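PDB 5M31: appr-1-p processing domain protein from Thermus aquaticus Y51MC23, which is of unknown function but has the macro domain fold, a mixed beta sheet packed between helices. Local coordinates for residues 17-20 / 26-29; 47-52 / 79-84; 62-65 / 70-73; 104-109 / 144-149; 126-131 / 136-141. All coordinates share one frame; numbering follows the deposited sequence.

Interaction 1: residues 17-20 / 26-29; sequences GNLL and ALVN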
# COMPACT_ATOMS: atom_id res chain seq x y z
N GLY A 17 -7.25 -6.20 -12.49
CA GLY A 17 -6.75 -5.23 -13.46
C GLY A 17 -5.41 -4.66 -13.09
O GLY A 17 -4.66 -5.25 -12.27
N ASN A 18 -5.14 -3.44 -13.59
CA ASN A 18 -3.84 -2.79 -13.38
C ASN A 18 -4.00 -1.78 -12.24
O ASN A 18 -4.65 -0.73 -12.42
CB ASN A 18 -3.40 -2.02 -14.61
CG ASN A 18 -1.98 -1.42 -14.47
OD1 ASN A 18 -1.41 -1.24 -13.37
ND2 ASN A 18 -1.42 -1.07 -15.63
N LEU A 19 -3.44 -2.10 -11.10
CA LEU A 19 -3.56 -1.21 -9.93
C LEU A 19 -3.16 0.23 -10.23
O LEU A 19 -3.75 1.19 -9.69
CB LEU A 19 -2.64 -1.73 -8.80
CG LEU A 19 -2.40 -0.85 -7.64
CD1 LEU A 19 -3.70 -0.59 -6.90
CD2 LEU A 19 -1.35 -1.52 -6.71
N LEU A 20 -2.15 0.38 -11.08
CA LEU A 20 -1.59 1.66 -11.38
C LEU A 20 -2.56 2.56 -12.13
O LEU A 20 -2.41 3.76 -12.04
CB LEU A 20 -0.30 1.54 -12.16
CG LEU A 20 0.83 0.88 -11.39
CD1 LEU A 20 2.12 0.97 -12.19
CD2 LEU A 20 0.97 1.54 -10.05
N ALA A 26 -5.38 7.72 -3.89
CA ALA A 26 -4.20 7.16 -3.24
C ALA A 26 -3.99 5.74 -3.75
O ALA A 26 -4.96 5.00 -3.85
CB ALA A 26 -4.36 7.16 -1.72
N LEU A 27 -2.74 5.39 -4.02
CA LEU A 27 -2.35 4.02 -4.31
C LEU A 27 -1.47 3.49 -3.20
O LEU A 27 -0.58 4.20 -2.70
CB LEU A 27 -1.57 3.91 -5.60
CG LEU A 27 -2.30 4.32 -6.89
CD1 LEU A 27 -1.36 4.10 -8.07
CD2 LEU A 27 -3.62 3.60 -7.08
N VAL A 28 -1.67 2.24 -2.90
CA VAL A 28 -0.74 1.50 -1.98
C VAL A 28 0.28 0.69 -2.77
O VAL A 28 -0.08 -0.11 -3.65
CB VAL A 28 -1.54 0.56 -1.04
CG1 VAL A 28 -0.60 -0.22 -0.15
CG2 VAL A 28 -2.54 1.37 -0.23
N ASN A 29 1.53 0.88 -2.40
CA ASN A 29 2.70 0.17 -2.93
C ASN A 29 3.22 -0.70 -1.79
O ASN A 29 3.37 -0.21 -0.68
CB ASN A 29 3.75 1.20 -3.26
CG ASN A 29 4.99 0.60 -3.82
OD1 ASN A 29 4.96 -0.45 -4.40
ND2 ASN A 29 6.05 1.37 -3.81

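Interaction 2: residues 47-52 / 79-84; sequences RAFPDN and AQPRYI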
# COMPACT_ATOMS: atom_id res chain seq x y z
N ARG A 47 9.08 2.40 -11.50
CA ARG A 47 9.03 2.85 -12.94
C ARG A 47 7.97 3.93 -13.20
O ARG A 47 8.24 4.89 -13.91
CB ARG A 47 8.94 1.61 -13.87
CG ARG A 47 10.13 0.69 -13.69
CD ARG A 47 10.49 -0.28 -14.79
NE ARG A 47 9.66 -1.47 -14.81
CZ ARG A 47 10.07 -2.70 -15.11
NH1 ARG A 47 11.36 -2.99 -15.28
NH2 ARG A 47 9.18 -3.69 -15.16
N ALA A 48 6.79 3.81 -12.56
CA ALA A 48 5.66 4.72 -12.79
C ALA A 48 5.81 5.99 -11.99
O ALA A 48 5.25 7.03 -12.35
CB ALA A 48 4.37 4.03 -12.39
N PHE A 49 6.47 5.87 -10.82
CA PHE A 49 6.50 6.96 -9.87
C PHE A 49 7.91 7.21 -9.34
O PHE A 49 8.19 7.03 -8.11
CB PHE A 49 5.52 6.69 -8.72
CG PHE A 49 4.09 6.55 -9.16
CD1 PHE A 49 3.36 7.66 -9.56
CD2 PHE A 49 3.46 5.31 -9.14
CE1 PHE A 49 2.05 7.51 -10.00
CE2 PHE A 49 2.15 5.16 -9.52
CZ PHE A 49 1.43 6.28 -9.95
N PRO A 50 8.78 7.74 -10.21
CA PRO A 50 10.16 7.92 -9.76
C PRO A 50 10.36 8.87 -8.56
O PRO A 50 11.26 8.66 -7.73
CB PRO A 50 10.88 8.44 -11.01
CG PRO A 50 9.82 8.90 -11.96
CD PRO A 50 8.56 8.17 -11.61
N ASP A 51 9.60 9.95 -8.47
CA ASP A 51 9.77 10.87 -7.35
C ASP A 51 9.42 10.21 -5.99
O ASP A 51 10.08 10.46 -4.98
CB ASP A 51 8.93 12.12 -7.55
CG ASP A 51 9.37 12.92 -8.75
OD1 ASP A 51 10.47 12.63 -9.36
OD2 ASP A 51 8.68 13.88 -9.06
N ASN A 52 8.39 9.35 -5.99
CA ASN A 52 8.04 8.53 -4.83
C ASN A 52 9.18 7.61 -4.48
O ASN A 52 9.54 7.50 -3.31
CB ASN A 52 6.80 7.73 -5.07
CG ASN A 52 6.44 6.82 -3.94
OD1 ASN A 52 6.04 7.24 -2.87
ND2 ASN A 52 6.68 5.51 -4.16
N ALA A 79 -2.43 16.36 -8.50
CA ALA A 79 -1.98 15.09 -9.06
C ALA A 79 -3.03 14.02 -8.88
O ALA A 79 -3.83 14.08 -7.94
CB ALA A 79 -0.69 14.67 -8.42
N GLN A 80 -2.94 12.99 -9.72
CA GLN A 80 -3.68 11.75 -9.56
C GLN A 80 -2.80 10.60 -9.97
O GLN A 80 -2.22 10.64 -11.05
CB GLN A 80 -4.97 11.73 -10.42
CG GLN A 80 -5.90 10.58 -10.10
CD GLN A 80 -5.45 9.29 -10.74
OE1 GLN A 80 -4.99 9.30 -11.89
NE2 GLN A 80 -5.53 8.19 -10.01
N PRO A 81 -2.71 9.58 -9.11
CA PRO A 81 -3.05 9.65 -7.69
C PRO A 81 -2.28 10.73 -6.98
O PRO A 81 -1.15 11.06 -7.37
CB PRO A 81 -2.62 8.29 -7.17
CG PRO A 81 -1.50 7.93 -8.09
CD PRO A 81 -1.94 8.35 -9.42
N ARG A 82 -2.91 11.34 -5.98
CA ARG A 82 -2.20 12.35 -5.22
C ARG A 82 -1.16 11.71 -4.29
O ARG A 82 -0.07 12.29 -4.09
CB ARG A 82 -3.16 13.22 -4.43
CG ARG A 82 -2.41 14.07 -3.47
CD ARG A 82 -3.25 15.21 -2.93
NE ARG A 82 -2.44 16.09 -2.13
CZ ARG A 82 -2.89 17.09 -1.39
NH1 ARG A 82 -4.17 17.47 -1.48
NH2 ARG A 82 -2.03 17.78 -0.68
N TYR A 83 -1.51 10.58 -3.68
CA TYR A 83 -0.66 9.94 -2.66
C TYR A 83 -0.24 8.57 -3.07
O TYR A 83 -1.05 7.79 -3.61
CB TYR A 83 -1.40 9.82 -1.33
CG TYR A 83 -1.90 11.13 -0.76
CD1 TYR A 83 -1.05 12.05 -0.20
CD2 TYR A 83 -3.24 11.42 -0.81
CE1 TYR A 83 -1.52 13.22 0.35
CE2 TYR A 83 -3.72 12.63 -0.33
CZ TYR A 83 -2.86 13.50 0.27
OH TYR A 83 -3.34 14.72 0.79
N ILE A 84 1.02 8.27 -2.76
CA ILE A 84 1.55 6.90 -2.78
C ILE A 84 1.80 6.46 -1.34
O ILE A 84 2.48 7.17 -0.63
CB ILE A 84 2.84 6.81 -3.56
CG1 ILE A 84 2.71 7.40 -4.97
CG2 ILE A 84 3.27 5.32 -3.66
CD1 ILE A 84 1.72 6.72 -5.85

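Interaction 3: residues 62-65 / 70-73; sequences RGQV and IFVY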
# COMPACT_ATOMS: atom_id res chain seq x y z
N ARG A 62 16.84 7.37 6.50
CA ARG A 62 16.56 8.00 7.78
C ARG A 62 16.01 7.05 8.84
O ARG A 62 15.86 7.46 9.98
CB ARG A 62 15.57 9.13 7.61
CG ARG A 62 16.06 10.29 6.79
CD ARG A 62 15.11 11.47 6.95
NE ARG A 62 13.76 11.26 6.39
CZ ARG A 62 13.38 11.56 5.14
NH1 ARG A 62 14.26 12.04 4.24
NH2 ARG A 62 12.12 11.39 4.76
N GLY A 63 15.67 5.82 8.48
CA GLY A 63 15.04 4.88 9.41
C GLY A 63 13.55 5.13 9.63
O GLY A 63 12.93 4.55 10.54
N GLN A 64 12.94 5.87 8.70
CA GLN A 64 11.58 6.27 8.85
C GLN A 64 10.59 5.20 8.41
O GLN A 64 9.39 5.29 8.73
CB GLN A 64 11.39 7.55 8.04
CG GLN A 64 10.01 8.17 8.05
CD GLN A 64 10.00 9.49 7.29
OE1 GLN A 64 11.07 10.08 6.99
NE2 GLN A 64 8.80 10.00 7.03
N VAL A 65 11.05 4.28 7.56
CA VAL A 65 10.19 3.24 7.03
C VAL A 65 10.34 1.98 7.83
O VAL A 65 11.44 1.45 7.96
CB VAL A 65 10.48 2.94 5.57
CG1 VAL A 65 9.57 1.85 5.08
CG2 VAL A 65 10.39 4.25 4.74
N ILE A 70 3.61 3.32 7.58
CA ILE A 70 3.50 3.61 6.16
C ILE A 70 4.23 4.90 5.85
O ILE A 70 4.06 5.93 6.55
CB ILE A 70 2.02 3.73 5.76
CG1 ILE A 70 1.39 2.33 5.91
CG2 ILE A 70 1.86 4.29 4.34
CD1 ILE A 70 -0.09 2.26 5.78
N PHE A 71 4.97 4.90 4.77
CA PHE A 71 5.57 6.11 4.28
C PHE A 71 4.74 6.67 3.14
O PHE A 71 4.64 6.04 2.11
CB PHE A 71 6.99 5.86 3.81
CG PHE A 71 7.60 7.06 3.11
CD1 PHE A 71 7.83 8.21 3.81
CD2 PHE A 71 7.84 7.06 1.72
CE1 PHE A 71 8.29 9.36 3.18
CE2 PHE A 71 8.35 8.20 1.10
CZ PHE A 71 8.55 9.34 1.82
N VAL A 72 4.12 7.85 3.35
CA VAL A 72 3.27 8.47 2.35
C VAL A 72 4.02 9.53 1.59
O VAL A 72 4.76 10.35 2.20
CB VAL A 72 2.02 9.11 3.00
CG1 VAL A 72 1.17 9.79 1.93
CG2 VAL A 72 1.18 8.05 3.67
N TYR A 73 3.92 9.48 0.28
CA TYR A 73 4.46 10.53 -0.59
C TYR A 73 3.30 11.30 -1.24
O TYR A 73 2.36 10.68 -1.78
CB TYR A 73 5.39 9.97 -1.67
CG TYR A 73 6.00 11.02 -2.55
CD1 TYR A 73 6.97 11.93 -2.05
CD2 TYR A 73 5.54 11.23 -3.87
CE1 TYR A 73 7.51 12.90 -2.86
CE2 TYR A 73 6.10 12.20 -4.67
CZ TYR A 73 7.03 13.06 -4.15
OH TYR A 73 7.59 14.02 -4.95
O HOH W 1 6.39 8.00 7.54

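Interaction 4: residues 104-109 / 144-149; sequences EGLKDL and EALEAL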
# COMPACT_ATOMS: atom_id res chain seq x y z
N GLU A 104 -0.20 -5.10 11.10
CA GLU A 104 0.22 -3.82 11.67
C GLU A 104 0.12 -2.73 10.59
O GLU A 104 -0.27 -1.60 10.88
CB GLU A 104 1.64 -3.93 12.21
CG GLU A 104 1.74 -4.94 13.34
CD GLU A 104 3.03 -4.86 14.08
OE1 GLU A 104 3.96 -4.17 13.58
OE2 GLU A 104 3.15 -5.51 15.16
N GLY A 105 0.47 -3.07 9.34
CA GLY A 105 0.37 -2.12 8.25
C GLY A 105 -1.08 -1.67 8.01
O GLY A 105 -1.34 -0.48 7.68
N LEU A 106 -2.02 -2.61 8.10
CA LEU A 106 -3.44 -2.26 7.83
C LEU A 106 -3.99 -1.26 8.89
O LEU A 106 -4.76 -0.35 8.56
CB LEU A 106 -4.29 -3.51 7.84
CG LEU A 106 -4.26 -4.27 6.53
CD1 LEU A 106 -4.84 -5.65 6.76
CD2 LEU A 106 -5.05 -3.51 5.46
N LYS A 107 -3.61 -1.45 10.16
CA LYS A 107 -3.93 -0.49 11.19
C LYS A 107 -3.38 0.89 10.79
O LYS A 107 -4.08 1.91 10.93
CB LYS A 107 -3.35 -0.92 12.55
CG LYS A 107 -4.00 -2.16 13.17
CD LYS A 107 -3.74 -2.23 14.67
CE LYS A 107 -4.77 -3.10 15.39
NZ LYS A 107 -4.55 -4.56 15.22
N ASP A 108 -2.14 0.95 10.33
CA ASP A 108 -1.59 2.24 10.00
C ASP A 108 -2.18 2.80 8.74
O ASP A 108 -2.21 4.00 8.53
CB ASP A 108 -0.09 2.20 9.86
CG ASP A 108 0.55 3.56 10.09
OD1 ASP A 108 0.13 4.25 11.04
OD2 ASP A 108 1.37 3.99 9.27
N LEU A 109 -2.63 1.92 7.87
CA LEU A 109 -3.32 2.36 6.64
C LEU A 109 -4.57 3.15 6.97
O LEU A 109 -4.82 4.23 6.40
CB LEU A 109 -3.65 1.16 5.79
CG LEU A 109 -4.35 1.44 4.45
CD1 LEU A 109 -3.54 2.40 3.62
CD2 LEU A 109 -4.51 0.12 3.75
N GLU A 144 -11.82 -6.63 7.64
CA GLU A 144 -11.91 -6.19 9.04
C GLU A 144 -11.41 -4.77 9.22
O GLU A 144 -12.04 -3.95 9.90
CB GLU A 144 -11.09 -7.09 9.92
CG GLU A 144 -11.74 -8.41 10.23
CD GLU A 144 -11.12 -9.06 11.45
OE1 GLU A 144 -11.86 -9.24 12.45
OE2 GLU A 144 -9.89 -9.35 11.43
N ALA A 145 -10.24 -4.48 8.65
CA ALA A 145 -9.64 -3.15 8.79
C ALA A 145 -10.39 -2.05 8.03
O ALA A 145 -10.58 -0.95 8.56
CB ALA A 145 -8.17 -3.19 8.37
N LEU A 146 -10.84 -2.34 6.83
CA LEU A 146 -11.16 -1.27 5.86
C LEU A 146 -12.63 -1.18 5.50
O LEU A 146 -13.01 -0.43 4.59
CB LEU A 146 -10.36 -1.46 4.59
CG LEU A 146 -8.84 -1.46 4.67
CD1 LEU A 146 -8.26 -1.42 3.26
CD2 LEU A 146 -8.33 -0.28 5.47
N GLU A 147 -13.47 -1.92 6.21
CA GLU A 147 -14.91 -1.67 6.16
C GLU A 147 -15.35 -0.73 7.31
O GLU A 147 -16.47 -0.19 7.28
CB GLU A 147 -15.68 -3.00 6.16
CG GLU A 147 -15.56 -3.75 4.83
CD GLU A 147 -16.18 -5.14 4.85
OE1 GLU A 147 -16.71 -5.55 5.91
OE2 GLU A 147 -16.12 -5.84 3.80
N ALA A 148 -14.43 -0.46 8.24
CA ALA A 148 -14.64 0.56 9.29
C ALA A 148 -14.14 1.97 8.87
O ALA A 148 -13.73 2.77 9.73
CB ALA A 148 -13.97 0.12 10.58
N LEU A 149 -14.17 2.26 7.57
CA LEU A 149 -13.85 3.57 7.03
C LEU A 149 -15.09 4.18 6.41
O LEU A 149 -15.52 3.80 5.28
CB LEU A 149 -12.80 3.47 5.94
CG LEU A 149 -11.39 3.04 6.36
CD1 LEU A 149 -10.55 3.01 5.12
CD2 LEU A 149 -10.82 4.03 7.37

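Interaction 5: residues 126-131 / 136-141; sequences LGAGNG and PEVKQR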
# COMPACT_ATOMS: atom_id res chain seq x y z
N LEU A 126 -1.56 -7.20 -0.84
CA LEU A 126 -0.63 -7.17 0.31
C LEU A 126 0.20 -8.43 0.51
O LEU A 126 0.23 -8.96 1.61
CB LEU A 126 -1.34 -6.78 1.59
CG LEU A 126 -2.20 -5.51 1.41
CD1 LEU A 126 -2.92 -5.16 2.68
CD2 LEU A 126 -1.37 -4.31 0.98
N GLY A 127 0.91 -8.80 -0.52
CA GLY A 127 1.85 -9.90 -0.44
C GLY A 127 1.21 -11.26 -0.55
O GLY A 127 1.88 -12.30 -0.31
N ALA A 128 -0.08 -11.31 -0.79
CA ALA A 128 -0.85 -12.56 -0.93
C ALA A 128 -0.78 -13.05 -2.36
O ALA A 128 -0.64 -12.27 -3.29
CB ALA A 128 -2.29 -12.35 -0.54
N GLY A 129 -0.89 -14.35 -2.52
CA GLY A 129 -0.94 -14.94 -3.82
C GLY A 129 0.42 -15.32 -4.34
O GLY A 129 1.47 -14.88 -3.84
N ASN A 130 0.40 -16.17 -5.35
CA ASN A 130 1.57 -16.47 -6.13
C ASN A 130 2.77 -16.80 -5.28
O ASN A 130 3.83 -16.22 -5.46
CB ASN A 130 1.86 -15.28 -7.05
CG ASN A 130 0.75 -15.06 -8.07
OD1 ASN A 130 0.09 -14.04 -8.07
ND2 ASN A 130 0.53 -16.06 -8.93
N GLY A 131 2.60 -17.75 -4.35
CA GLY A 131 3.68 -18.20 -3.48
C GLY A 131 3.84 -17.41 -2.19
O GLY A 131 4.68 -17.74 -1.36
N PRO A 136 -7.08 -15.81 1.33
CA PRO A 136 -8.30 -15.76 2.16
C PRO A 136 -8.11 -15.01 3.48
O PRO A 136 -8.97 -14.23 3.88
CB PRO A 136 -8.62 -17.24 2.41
CG PRO A 136 -8.09 -17.95 1.20
CD PRO A 136 -6.92 -17.14 0.67
N GLU A 137 -6.99 -15.25 4.13
CA GLU A 137 -6.69 -14.65 5.42
C GLU A 137 -6.35 -13.19 5.27
O GLU A 137 -6.82 -12.37 6.07
CB GLU A 137 -5.53 -15.39 6.09
CG GLU A 137 -5.87 -16.83 6.51
CD GLU A 137 -6.77 -16.92 7.76
OE1 GLU A 137 -7.02 -15.88 8.45
OE2 GLU A 137 -7.21 -18.05 8.08
N VAL A 138 -5.59 -12.85 4.23
CA VAL A 138 -5.27 -11.43 3.96
C VAL A 138 -6.55 -10.67 3.61
O VAL A 138 -6.78 -9.56 4.13
CB VAL A 138 -4.19 -11.27 2.88
CG1 VAL A 138 -4.03 -9.81 2.47
CG2 VAL A 138 -2.85 -11.85 3.38
N LYS A 139 -7.37 -11.25 2.71
CA LYS A 139 -8.65 -10.63 2.35
C LYS A 139 -9.49 -10.37 3.61
O LYS A 139 -10.00 -9.27 3.78
CB LYS A 139 -9.43 -11.51 1.34
CG LYS A 139 -10.70 -10.86 0.79
CD LYS A 139 -11.38 -11.76 -0.25
CE LYS A 139 -12.51 -11.04 -0.98
NZ LYS A 139 -12.99 -11.70 -2.24
N GLN A 140 -9.54 -11.33 4.52
CA GLN A 140 -10.31 -11.20 5.76
C GLN A 140 -9.82 -10.03 6.61
O GLN A 140 -10.61 -9.22 7.10
CB GLN A 140 -10.22 -12.49 6.55
CG GLN A 140 -11.20 -12.59 7.72
CD GLN A 140 -10.65 -12.01 9.01
OE1 GLN A 140 -11.37 -11.34 9.78
NE2 GLN A 140 -9.37 -12.29 9.30
N ARG A 141 -8.50 -9.92 6.75
CA ARG A 141 -7.91 -8.83 7.52
C ARG A 141 -8.15 -7.48 6.85
O ARG A 141 -8.33 -6.47 7.54
CB ARG A 141 -6.43 -9.07 7.71
CG ARG A 141 -6.18 -10.19 8.71
CD ARG A 141 -4.83 -10.82 8.55
NE ARG A 141 -4.60 -11.84 9.59
CZ ARG A 141 -5.23 -13.01 9.65
NH1 ARG A 141 -6.21 -13.31 8.79
NH2 ARG A 141 -4.89 -13.89 10.59

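Interaction 1: residues 17-20 / 26-29
Two leucine pairs carry the apolar part of this contact, and both meet on Leu27. Leu20 CD2 approaches Leu27 CD1 to 4.0 Å, the two side chains crossing at about a right angle. Leu19 and Leu27 instead lie alongside each other, running opposite ways, with Leu19 CD1 4.2 Å from Leu27 CD2. Branched leucine suits the place because each methyl can serve a different neighbour. Backbone oxygens meet methyls as well: Leu19 O is 3.6 Å from Leu27 CD2, and Leu19 CD2 is 3.6 Å from Val28 O. Leu19 reaches the strand with its CG anti to the backbone N (chi1 168°). The one side-chain hydrogen bond inside either segment is in 17-20: Asn18 OD1 accepts from Leu20 N at 2.9 Å with the donor above the carbonyl plane, an Asx turn. The contact sets the loop after strand 11-15 against the inner strand 26-31 of the macro domain sheet, with Phe45 of helix 40-48 touching both Leu19 and Leu20. A bound glycerol is hydrogen-bonded to Leu19 N. No hydrogen bond joins the two segments, and Val28 O is buried without a polar partner, so the loop is held to the strand by apolar packing and shape.

Interaction 2: residues 47-52 / 79-84
Ile84 points its CD1 methyl straight at the middle of the Phe49 ring, 3.9 Å from the centroid and only 5° off the ring normal. This is a CH-pi contact over one face, and an isoleucine fits it well because its long branch ends in a methyl small enough to sit over the centre of the ring. Pro81 points back at Phe49, its CG 3.8 Å from Phe49 CZ in an oblique approach. A cis peptide bond precedes Pro81, whose rigid ring offers a compact apolar surface. Phe49 itself sits in the short break between helices 40-48 and 50-61, at the N-cap position of the second, and with CG anti to the carbonyl carbon (chi1 -60°) its ring is sent toward the sheet. The contact sets the junction of two helices on the sheet of the macro domain fold, at the start of strand 83-88 and the loop just before it. The flat amide of Asn52 lies obliquely against the branch point and short branch of Ile84: Asn52 OD1 is 3.3 Å from Ile84 CB, and Asn52 ND2 is 3.5 Å from Ile84 CG2. Asn52 OD1 also accepts a hydrogen bond from Asn86 ND2, which gives this buried amide a polar partner on the same strand. Leu27 of strand 26-31 touches both Phe49 and Pro81, extending the apolar surface to the neighbouring strand.

Interaction 3: residues 62-65 / 70-73
A fully extended side chain, chi1 -180° and chi2 176°, carries the Gln64 amide out to Phe71, whose chi1 of 172° swings the ring to meet it. Gln64 NE2 reaches the edge of the Phe71 ring near its plane, 3.8 Å from Phe71 CD1, and the amide and ring planes stand nearly perpendicular. The amide thus packs edgewise on the ring, and no hydrogen bond runs directly between the segments. A water joins them instead, accepting from Gln64 NE2 at 3.2 Å and donating to Ile70 O at 3.3 Å. The other end of the amide is fixed by Arg62, which grips Gln64 OE1 side-on with two nitrogens: NE at 3.0 Å and NH2 at 2.8 Å, both with OE1 close to the guanidinium plane. Glutamine is apt here because one amide can accept from an arginine and donate to a water, and the paired bonds restrain its rotation. Val65 adds an apolar touch, its CG2 lying 3.9 Å from Phe71 CB. Gly63, with positive phi, forms the Schellman motif that ends helix 50-61 and turns the chain back. The contact closes the short connection from that helix to edge strand 71-74, with Val65 also touching Ala59 on the helix and Pro88 on strand 83-88, while Phe71 is hydrogen-bonded to Asn86 of that neighbouring strand.

Interaction 4: residues 104-109 / 144-149
Leu109 N donates to Gly105 O at 2.7 Å, a regular helix bond that helps set the turn from which Leu106 and Leu109 both face Leu146. Between the segments themselves the contact is wholly apolar. The two segments come closest at Leu106 and Ala145, where CB meets CB at 3.9 Å; the small side chain of alanine permits this near approach of the two backbones. Leu146, the next residue, packs alongside. Its CD1 lies 4.1 Å from Leu109 CD2, the two leucine side chains crossing at about a right angle, and its CG is 4.4 Å from Leu106 CD2. The two leucines of helix 99-116 reach their neighbour differently: Leu106 has CG anti to the carbonyl carbon (chi1 -82°), whereas in Leu109 CG is anti to the backbone N (chi1 -179°). Long branched residues are well placed in this buried seam, since Leu109 and Leu146 can touch each other and the sheet behind. The seam joins helix 99-116 to the C-terminal part of helix 135-146. Beneath it lies the central sheet of the macro domain, with Leu109 touching Ile121 and Leu146 touching Leu123, both on strand 120-123, while Leu126 from the loop after that strand packs on Leu106.

Interaction 5: residues 126-131 / 136-141
This is a small, buried apolar contact in which the loop after strand 120-123 packs on the helix that follows it, 135-146. Val138 stands at its centre and uses one methyl for each partner: CG1 lies 4.1 Å from Leu126 CB, and CG2 lies 4.0 Å from Ala128 CB. This division follows from its torsion, which places CG1 anti to the backbone N (chi1 171°) and CG2 anti to the carbonyl carbon. A beta-branched valine is short and wide enough to bridge two loop residues, while alanine lets the loop lie near the helix. The loop is the glycine-rich connection between a sheet strand and a helix in this macro domain; Gly127 has positive phi, and at Gly129 and Gly131 a CB would strike the preceding carbonyl oxygen, so glycine is called for. On the helix, Arg141 folds back over the preceding turn. Its NH1 forms a salt bridge with Glu137 OE1 at 2.7 Å, OE1 accepting through its anti lone pair, and also donates to Glu137 O at 2.9 Å. Glu137 O accepts from Arg141 N as well, from the opposite face. Arg141 NE makes a second salt bridge with Glu103 of helix 99-116, and Met99 of that helix touches Val138.

In the fold
From the N terminus, interaction 1 closes the short loop between strands 11-15 and 26-31. Interaction 2 then closes a longer one, bringing the junction of helices 40-48 and 50-61 to strand 83-88, and interaction 3 is nested inside it at the helix-to-strand turn before 71-74. Interaction 4 opens later, joining helices 99-116 and 135-146, and holds interaction 5 within its loop. None of the loops cross. Interactions 1 and 2 touch where strands 26-31 and 83-88 lie side by side, and interactions 2 and 3 where 83-88 meets 71-74. The hydrogen bond between Ile70 N and Asp108 OD2 connects interaction 3 to interaction 4, while Val28 and Leu109 link interactions 1 and 4.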